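Local structure of selenium-binding protein (Sulfolobus tokodaii, 2ECE) at residues 298-306 with 316-324; 372-380 with 430-438. The protein belongs to the selenium-binding protein family, folds as a beta propeller and probably binds selenium, although its precise role is unknown. One frame throughout, in Å; residues are numbered along the deposited sequence.

Interaction 1. Residues 298-306 with 316-324; sequences IEIPAEPLE and FKAVPPLVT
E303 and V319 exchange a reciprocal pair of backbone hydrogen bonds, E303 N to V319 O at 2.9 Å and V319 N to E303 O at 2.8 Å. This is the antiparallel hydrogen-bonded pair of a short beta bridge that adds 318-319 to the outer edge of a propeller blade, next to strand 291-304. A third bond, L305 N to K317 O (2.9 Å), extends the pairing past P304. Between these bonds P304 faces A318 in a non-hydrogen-bonded pair, a natural site for a proline, which has no N-H to give. The example illustrates how a minimal strand pairing can be extended by apolar contacts along both segments.

On the face carrying V319, its CG2 lies 3.9 Å from L305 CD1, the two side chains running side by side in the same direction. CG2 is placed there by a first torsion (chi1 -178°) that sets CG1 anti to the backbone N, leaving CG2 beside that nitrogen and anti to the carbonyl carbon. Toward the propeller body, A302 CB lies 4.2 Å from A318 CB. Farther along, P321 slides past I300, and its CB meets I300 CG2 at 3.7 Å while its CD rests over A302 CA. A glycine at P321 would probably leave the I300 methyl without its ring partner and the chain freer to bend before V323. L337 and L339 of strand 334-339 touch I300 and P321 respectively, tying this corner to the following blade. I300 CD1 reaches V323 CG2, the two side chains crossing at about a right angle. At the far end K317, bent at chi2 and chi3, folds back over E306, so that NZ comes to 3.4 Å from E306 CB but stays 4.8 Å from OE1.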
loop_
_atom_site.group_PDB
_atom_site.type_symbol
_atom_site.label_atom_id
_atom_site.label_comp_id
_atom_site.label_asym_id
_atom_site.label_seq_id
_atom_site.Cartn_x
_atom_site.Cartn_y
_atom_site.Cartn_z
ATOM N N ILE A 298 7.411 3.807 -17.477
ATOM C CA ILE A 298 6.804 5.117 -17.255
ATOM C C ILE A 298 7.786 5.999 -16.494
ATOM O O ILE A 298 8.413 5.558 -15.534
ATOM C CB ILE A 298 5.517 5.042 -16.400
ATOM C CG1 ILE A 298 4.433 4.236 -17.110
ATOM C CG2 ILE A 298 5.003 6.450 -16.126
ATOM C CD1 ILE A 298 3.205 3.989 -16.243
ATOM N N GLU A 299 7.918 7.248 -16.924
ATOM C CA GLU A 299 8.801 8.184 -16.246
ATOM C C GLU A 299 8.081 9.514 -16.191
ATOM O O GLU A 299 7.614 10.021 -17.214
ATOM C CB GLU A 299 10.134 8.340 -16.988
ATOM C CG GLU A 299 11.158 9.180 -16.220
ATOM C CD GLU A 299 12.487 9.326 -16.947
ATOM O OE1 GLU A 299 13.036 8.305 -17.411
ATOM O OE2 GLU A 299 12.991 10.463 -17.045
ATOM N N ILE A 300 7.972 10.066 -14.989
ATOM C CA ILE A 300 7.301 11.338 -14.795
ATOM C C ILE A 300 8.311 12.345 -14.267
ATOM O O ILE A 300 8.929 12.128 -13.227
ATOM C CB ILE A 300 6.131 11.201 -13.792
ATOM C CG1 ILE A 300 5.117 10.181 -14.324
ATOM C CG2 ILE A 300 5.467 12.556 -13.576
ATOM C CD1 ILE A 300 3.997 9.866 -13.362
ATOM N N PRO A 301 8.505 13.460 -14.993
ATOM C CA PRO A 301 9.454 14.498 -14.583
ATOM C C PRO A 301 8.921 15.437 -13.502
ATOM O O PRO A 301 7.709 15.558 -13.297
ATOM C CB PRO A 301 9.734 15.231 -15.890
ATOM C CG PRO A 301 8.387 15.205 -16.548
ATOM C CD PRO A 301 7.959 13.755 -16.332
ATOM N N ALA A 302 9.841 16.097 -12.807
ATOM C CA ALA A 302 9.472 17.045 -11.770
ATOM C C ALA A 302 8.935 18.302 -12.459
ATOM O O ALA A 302 9.246 18.554 -13.626
ATOM C CB ALA A 302 10.689 17.386 -10.917
ATOM N N GLU A 303 8.125 19.081 -11.747
ATOM C CA GLU A 303 7.561 20.307 -12.305
ATOM C C GLU A 303 8.221 21.545 -11.705
ATOM O O GLU A 303 8.123 21.790 -10.503
ATOM C CB GLU A 303 6.054 20.383 -12.045
ATOM C CG GLU A 303 5.188 19.529 -12.959
ATOM C CD GLU A 303 5.096 20.077 -14.374
ATOM O OE1 GLU A 303 5.585 21.203 -14.613
ATOM O OE2 GLU A 303 4.525 19.386 -15.245
ATOM N N PRO A 304 8.920 22.333 -12.534
ATOM C CA PRO A 304 9.563 23.540 -12.000
ATOM C C PRO A 304 8.546 24.491 -11.353
ATOM O O PRO A 304 7.428 24.663 -11.848
ATOM C CB PRO A 304 10.269 24.136 -13.227
ATOM C CG PRO A 304 9.584 23.466 -14.421
ATOM C CD PRO A 304 9.343 22.076 -13.919
ATOM N N LEU A 305 8.939 25.084 -10.230
ATOM C CA LEU A 305 8.090 26.003 -9.477
ATOM C C LEU A 305 9.045 26.808 -8.599
ATOM O O LEU A 305 9.886 26.220 -7.916
ATOM C CB LEU A 305 7.136 25.208 -8.580
ATOM C CG LEU A 305 5.634 25.503 -8.510
ATOM C CD1 LEU A 305 5.159 25.207 -7.087
ATOM C CD2 LEU A 305 5.339 26.945 -8.870
ATOM N N GLU A 306 8.933 28.134 -8.591
ATOM C CA GLU A 306 9.852 28.927 -7.771
ATOM C C GLU A 306 9.416 29.247 -6.342
ATOM O O GLU A 306 10.239 29.200 -5.428
ATOM C CB GLU A 306 10.242 30.227 -8.490
ATOM C CG GLU A 306 9.097 31.102 -8.968
ATOM C CD GLU A 306 9.607 32.353 -9.664
ATOM O OE1 GLU A 306 10.558 32.228 -10.469
ATOM O OE2 GLU A 306 9.063 33.454 -9.416
ATOM N N PHE A 316 15.854 23.017 -5.056
ATOM C CA PHE A 316 15.619 22.509 -6.400
ATOM C C PHE A 316 14.645 23.323 -7.261
ATOM O O PHE A 316 14.589 23.132 -8.479
ATOM C CB PHE A 316 15.148 21.052 -6.312
ATOM C CG PHE A 316 15.962 20.211 -5.366
ATOM C CD1 PHE A 316 15.631 20.133 -4.015
ATOM C CD2 PHE A 316 17.086 19.530 -5.816
ATOM C CE1 PHE A 316 16.410 19.390 -3.124
ATOM C CE2 PHE A 316 17.874 18.785 -4.934
ATOM C CZ PHE A 316 17.534 18.717 -3.583
ATOM N N LYS A 317 13.892 24.226 -6.640
ATOM C CA LYS A 317 12.920 25.052 -7.361
ATOM C C LYS A 317 12.047 24.202 -8.287
ATOM O O LYS A 317 11.677 24.625 -9.389
ATOM C CB LYS A 317 13.631 26.147 -8.174
ATOM C CG LYS A 317 14.602 26.998 -7.358
ATOM C CD LYS A 317 14.437 28.499 -7.609
ATOM C CE LYS A 317 13.326 29.097 -6.749
ATOM N NZ LYS A 317 13.239 30.582 -6.875
ATOM N N ALA A 318 11.720 22.998 -7.824
ATOM C CA ALA A 318 10.884 22.079 -8.582
ATOM C C ALA A 318 10.075 21.216 -7.618
ATOM O O ALA A 318 10.387 21.135 -6.430
ATOM C CB ALA A 318 11.751 21.198 -9.478
ATOM N N VAL A 319 9.026 20.588 -8.135
ATOM C CA VAL A 319 8.182 19.714 -7.330
ATOM C C VAL A 319 8.303 18.319 -7.924
ATOM O O VAL A 319 7.913 18.088 -9.070
ATOM C CB VAL A 319 6.701 20.144 -7.377
ATOM C CG1 VAL A 319 5.858 19.226 -6.489
ATOM C CG2 VAL A 319 6.566 21.595 -6.927
ATOM N N PRO A 320 8.866 17.373 -7.163
ATOM C CA PRO A 320 8.998 16.022 -7.706
ATOM C C PRO A 320 7.605 15.410 -7.734
ATOM O O PRO A 320 6.755 15.766 -6.913
ATOM C CB PRO A 320 9.915 15.325 -6.697
ATOM C CG PRO A 320 10.601 16.482 -5.968
ATOM C CD PRO A 320 9.477 17.459 -5.830
ATOM N N PRO A 321 7.337 14.513 -8.693
ATOM C CA PRO A 321 6.002 13.922 -8.713
ATOM C C PRO A 321 5.776 13.086 -7.457
ATOM O O PRO A 321 4.670 13.050 -6.924
ATOM C CB PRO A 321 6.016 13.080 -9.989
ATOM C CG PRO A 321 7.466 12.705 -10.124
ATOM C CD PRO A 321 8.148 14.013 -9.815
ATOM N N LEU A 322 6.844 12.448 -6.979
ATOM C CA LEU A 322 6.792 11.589 -5.796
ATOM C C LEU A 322 5.678 10.560 -5.910
ATOM O O LEU A 322 4.694 10.603 -5.165
ATOM C CB LEU A 322 6.590 12.413 -4.521
ATOM C CG LEU A 322 7.687 13.411 -4.140
ATOM C CD1 LEU A 322 7.274 14.159 -2.873
ATOM C CD2 LEU A 322 9.004 12.676 -3.931
ATOM N N VAL A 323 5.826 9.646 -6.861
ATOM C CA VAL A 323 4.844 8.585 -7.049
ATOM C C VAL A 323 5.104 7.593 -5.924
ATOM O O VAL A 323 6.102 6.872 -5.948
ATOM C CB VAL A 323 5.026 7.896 -8.417
ATOM C CG1 VAL A 323 4.088 6.695 -8.532
ATOM C CG2 VAL A 323 4.730 8.902 -9.541
ATOM N N THR A 324 4.208 7.572 -4.937
ATOM C CA THR A 324 4.355 6.700 -3.773
ATOM C C THR A 324 3.512 5.420 -3.754
ATOM O O THR A 324 3.838 4.479 -3.028
ATOM C CB THR A 324 4.061 7.480 -2.483
ATOM O OG1 THR A 324 2.777 8.104 -2.591
ATOM C CG2 THR A 324 5.125 8.547 -2.245
#

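Interaction 2. Residues 372-380 with 430-438; sequences DHPAGHKLT and EIDKEFFVD
An aromatic cluster of H373, H377 and F436 joins the loop 372-380 to the last strand of the propeller blade that follows it. The H377 and F436 rings form an offset stack, nearly parallel (5°) with centroids 3.9 Å apart, and H377 CB adds a CH-pi contact over the same phenylalanine. F436 also turns an edge to H373, its CD2 over one face of the imidazole in an edge-to-face pair with planes at 62°. This reach comes from the first torsion of F436 (chi1 -167°), which carries the ring opposite the backbone N and out over the loop. L379 CD2 completes the setting, 3.6 Å from F436 CE2.

H373 is held from several directions. Its ND1 accepts from the backbone N of A375 (3.1 Å), within a type I turn from H373 to G376, while NE2 meets a water at 2.9 Å. The same water lies in hydrogen-bonding distance of D432 O and so links loop and strand; its approach to F435 O is too short to be trusted. Beyond the imidazole, P374 CG packs on I431 CG2 at 3.7 Å. D432 OD2 takes the backbone N of F435 in an Asx motif, fixing the corner where the strand turns at K433 and E434. Such a connection, an interblade loop lying against the outermost strand of the blade that follows it, fits the beta-propeller fold.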
loop_
_atom_site.group_PDB
_atom_site.type_symbol
_atom_site.label_atom_id
_atom_site.label_comp_id
_atom_site.label_asym_id
_atom_site.label_seq_id
_atom_site.Cartn_x
_atom_site.Cartn_y
_atom_site.Cartn_z
ATOM N N ASP A 372 -8.132 22.151 -4.966
ATOM C CA ASP A 372 -9.172 21.889 -3.983
ATOM C C ASP A 372 -10.157 20.908 -4.597
ATOM O O ASP A 372 -10.141 20.678 -5.803
ATOM C CB ASP A 372 -9.904 23.175 -3.592
ATOM C CG ASP A 372 -9.051 24.095 -2.740
ATOM O OD1 ASP A 372 -8.101 23.603 -2.092
ATOM O OD2 ASP A 372 -9.346 25.305 -2.701
ATOM N N HIS A 373 -11.011 20.329 -3.764
ATOM C CA HIS A 373 -12.004 19.369 -4.233
ATOM C C HIS A 373 -13.107 20.109 -4.990
ATOM O O HIS A 373 -13.479 21.224 -4.621
ATOM C CB HIS A 373 -12.587 18.620 -3.030
ATOM C CG HIS A 373 -13.354 17.384 -3.389
ATOM N ND1 HIS A 373 -14.691 17.404 -3.724
ATOM C CD2 HIS A 373 -12.968 16.088 -3.461
ATOM C CE1 HIS A 373 -15.096 16.174 -3.982
ATOM N NE2 HIS A 373 -14.070 15.355 -3.830
ATOM N N PRO A 374 -13.634 19.506 -6.069
ATOM C CA PRO A 374 -14.699 20.142 -6.851
ATOM C C PRO A 374 -15.918 20.557 -6.024
ATOM O O PRO A 374 -16.651 21.469 -6.406
ATOM C CB PRO A 374 -15.034 19.088 -7.915
ATOM C CG PRO A 374 -14.528 17.799 -7.319
ATOM C CD PRO A 374 -13.241 18.224 -6.676
ATOM N N ALA A 375 -16.130 19.890 -4.893
ATOM C CA ALA A 375 -17.256 20.207 -4.017
ATOM C C ALA A 375 -16.946 21.429 -3.146
ATOM O O ALA A 375 -17.838 21.990 -2.510
ATOM C CB ALA A 375 -17.581 19.012 -3.138
ATOM N N GLY A 376 -15.678 21.829 -3.118
ATOM C CA GLY A 376 -15.282 22.985 -2.332
ATOM C C GLY A 376 -14.272 22.729 -1.222
ATOM O O GLY A 376 -13.578 23.654 -0.788
ATOM N N HIS A 377 -14.178 21.481 -0.762
ATOM C CA HIS A 377 -13.262 21.126 0.321
ATOM C C HIS A 377 -11.798 21.463 0.063
ATOM O O HIS A 377 -11.268 21.198 -1.019
ATOM C CB HIS A 377 -13.360 19.629 0.633
ATOM C CG HIS A 377 -14.763 19.136 0.805
ATOM N ND1 HIS A 377 -15.415 18.388 -0.153
ATOM C CD2 HIS A 377 -15.640 19.287 1.826
ATOM C CE1 HIS A 377 -16.632 18.099 0.270
ATOM N NE2 HIS A 377 -16.794 18.633 1.468
ATOM N N LYS A 378 -11.144 22.046 1.064
ATOM C CA LYS A 378 -9.728 22.373 0.958
ATOM C C LYS A 378 -8.987 21.061 1.193
ATOM O O LYS A 378 -9.215 20.376 2.194
ATOM C CB LYS A 378 -9.331 23.404 2.020
ATOM C CG LYS A 378 -9.989 24.767 1.833
ATOM C CD LYS A 378 -9.560 25.418 0.523
ATOM C CE LYS A 378 -10.347 26.697 0.246
ATOM N NZ LYS A 378 -9.887 27.362 -1.007
ATOM N N LEU A 379 -8.107 20.705 0.267
ATOM C CA LEU A 379 -7.363 19.453 0.373
ATOM C C LEU A 379 -5.893 19.638 0.722
ATOM O O LEU A 379 -5.115 20.129 -0.098
ATOM C CB LEU A 379 -7.452 18.683 -0.947
ATOM C CG LEU A 379 -8.840 18.426 -1.542
ATOM C CD1 LEU A 379 -8.688 17.704 -2.884
ATOM C CD2 LEU A 379 -9.682 17.599 -0.568
ATOM N N THR A 380 -5.508 19.240 1.933
ATOM C CA THR A 380 -4.115 19.333 2.340
ATOM C C THR A 380 -3.413 18.081 1.811
ATOM O O THR A 380 -4.070 17.086 1.485
ATOM C CB THR A 380 -3.968 19.384 3.876
ATOM O OG1 THR A 380 -4.581 18.231 4.462
ATOM C CG2 THR A 380 -4.619 20.640 4.430
ATOM N N GLU A 430 -12.647 10.518 -13.297
ATOM C CA GLU A 430 -13.329 11.715 -12.801
ATOM C C GLU A 430 -13.419 11.689 -11.278
ATOM O O GLU A 430 -13.479 10.620 -10.670
ATOM C CB GLU A 430 -14.758 11.802 -13.354
ATOM C CG GLU A 430 -14.887 11.992 -14.864
ATOM C CD GLU A 430 -14.352 13.330 -15.341
ATOM O OE1 GLU A 430 -14.470 14.326 -14.592
ATOM O OE2 GLU A 430 -13.826 13.384 -16.475
ATOM N N ILE A 431 -13.437 12.868 -10.667
ATOM C CA ILE A 431 -13.557 12.972 -9.217
ATOM C C ILE A 431 -15.042 12.938 -8.881
ATOM O O ILE A 431 -15.824 13.691 -9.457
ATOM C CB ILE A 431 -12.994 14.311 -8.689
ATOM C CG1 ILE A 431 -11.520 14.456 -9.061
ATOM C CG2 ILE A 431 -13.158 14.385 -7.186
ATOM C CD1 ILE A 431 -10.981 15.864 -8.841
ATOM N N ASP A 432 -15.445 12.066 -7.969
ATOM C CA ASP A 432 -16.849 12.030 -7.595
ATOM C C ASP A 432 -17.060 13.283 -6.754
ATOM O O ASP A 432 -16.366 13.489 -5.762
ATOM C CB ASP A 432 -17.170 10.795 -6.759
ATOM C CG ASP A 432 -18.660 10.593 -6.583
ATOM O OD1 ASP A 432 -19.291 10.041 -7.505
ATOM O OD2 ASP A 432 -19.206 10.998 -5.536
ATOM N N LYS A 433 -18.010 14.117 -7.158
ATOM C CA LYS A 433 -18.292 15.360 -6.449
ATOM C C LYS A 433 -18.993 15.148 -5.108
ATOM O O LYS A 433 -18.660 15.797 -4.117
ATOM C CB LYS A 433 -19.154 16.275 -7.332
ATOM C CG LYS A 433 -19.486 17.623 -6.705
ATOM C CD LYS A 433 -20.693 18.258 -7.387
ATOM C CE LYS A 433 -21.065 19.590 -6.746
ATOM N NZ LYS A 433 -21.362 19.458 -5.286
ATOM N N GLU A 434 -19.950 14.227 -5.080
ATOM C CA GLU A 434 -20.732 13.954 -3.879
ATOM C C GLU A 434 -20.004 13.287 -2.710
ATOM O O GLU A 434 -20.198 13.673 -1.555
ATOM C CB GLU A 434 -21.959 13.115 -4.244
ATOM C CG GLU A 434 -22.622 13.528 -5.556
ATOM C CD GLU A 434 -21.964 12.890 -6.772
ATOM O OE1 GLU A 434 -22.134 11.664 -6.971
ATOM O OE2 GLU A 434 -21.273 13.609 -7.527
ATOM N N PHE A 435 -19.169 12.292 -3.002
ATOM C CA PHE A 435 -18.453 11.566 -1.951
ATOM C C PHE A 435 -17.255 12.297 -1.346
ATOM O O PHE A 435 -16.428 12.857 -2.064
ATOM C CB PHE A 435 -17.995 10.198 -2.482
ATOM C CG PHE A 435 -17.400 9.307 -1.428
ATOM C CD1 PHE A 435 -16.058 9.425 -1.067
ATOM C CD2 PHE A 435 -18.193 8.374 -0.767
ATOM C CE1 PHE A 435 -15.515 8.619 -0.054
ATOM C CE2 PHE A 435 -17.663 7.568 0.246
ATOM C CZ PHE A 435 -16.322 7.691 0.602
ATOM N N PHE A 436 -17.170 12.280 -0.019
ATOM C CA PHE A 436 -16.052 12.907 0.677
ATOM C C PHE A 436 -16.053 12.616 2.164
ATOM O O PHE A 436 -17.083 12.706 2.830
ATOM C CB PHE A 436 -16.049 14.428 0.480
ATOM C CG PHE A 436 -14.759 15.087 0.905
ATOM C CD1 PHE A 436 -14.655 15.757 2.123
ATOM C CD2 PHE A 436 -13.640 15.005 0.094
ATOM C CE1 PHE A 436 -13.448 16.331 2.519
ATOM C CE2 PHE A 436 -12.429 15.572 0.477
ATOM C CZ PHE A 436 -12.330 16.237 1.689
ATOM N N VAL A 437 -14.883 12.251 2.674
ATOM C CA VAL A 437 -14.721 11.999 4.088
ATOM C C VAL A 437 -13.576 12.888 4.538
ATOM O O VAL A 437 -12.494 12.887 3.937
ATOM C CB VAL A 437 -14.355 10.530 4.388
ATOM C CG1 VAL A 437 -14.273 10.316 5.892
ATOM C CG2 VAL A 437 -15.387 9.602 3.771
ATOM N N ASP A 438 -13.842 13.673 5.570
ATOM C CA ASP A 438 -12.855 14.559 6.157
ATOM C C ASP A 438 -12.599 13.943 7.531
ATOM O O ASP A 438 -13.510 13.830 8.347
ATOM C CB ASP A 438 -13.435 15.975 6.257
ATOM C CG ASP A 438 -12.861 16.768 7.410
ATOM O OD1 ASP A 438 -11.660 16.608 7.720
ATOM O OD2 ASP A 438 -13.621 17.567 7.998
HETATM O O HOH W 1 -14.712 12.480 -3.739
#

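Interactions 1 and 2 lie on two blades of one propeller, separated by a third, their centres 24 Å apart and their nearest atoms about 12 Å apart, without touching. Along the chain they come in series, with the blade that runs from strand 326-328 to strand 357-363 in between. Interaction 1 closes the outer edge of the preceding blade just before the chain enters that one, whereas interaction 2 starts from the loop that leaves it. One uses backbone pairing, the other rings and a water, so that two unlike solutions serve the blades on either side of the one between them. E303 touches F368, which lies shortly before segment 372-380. Neither contact includes a ligand.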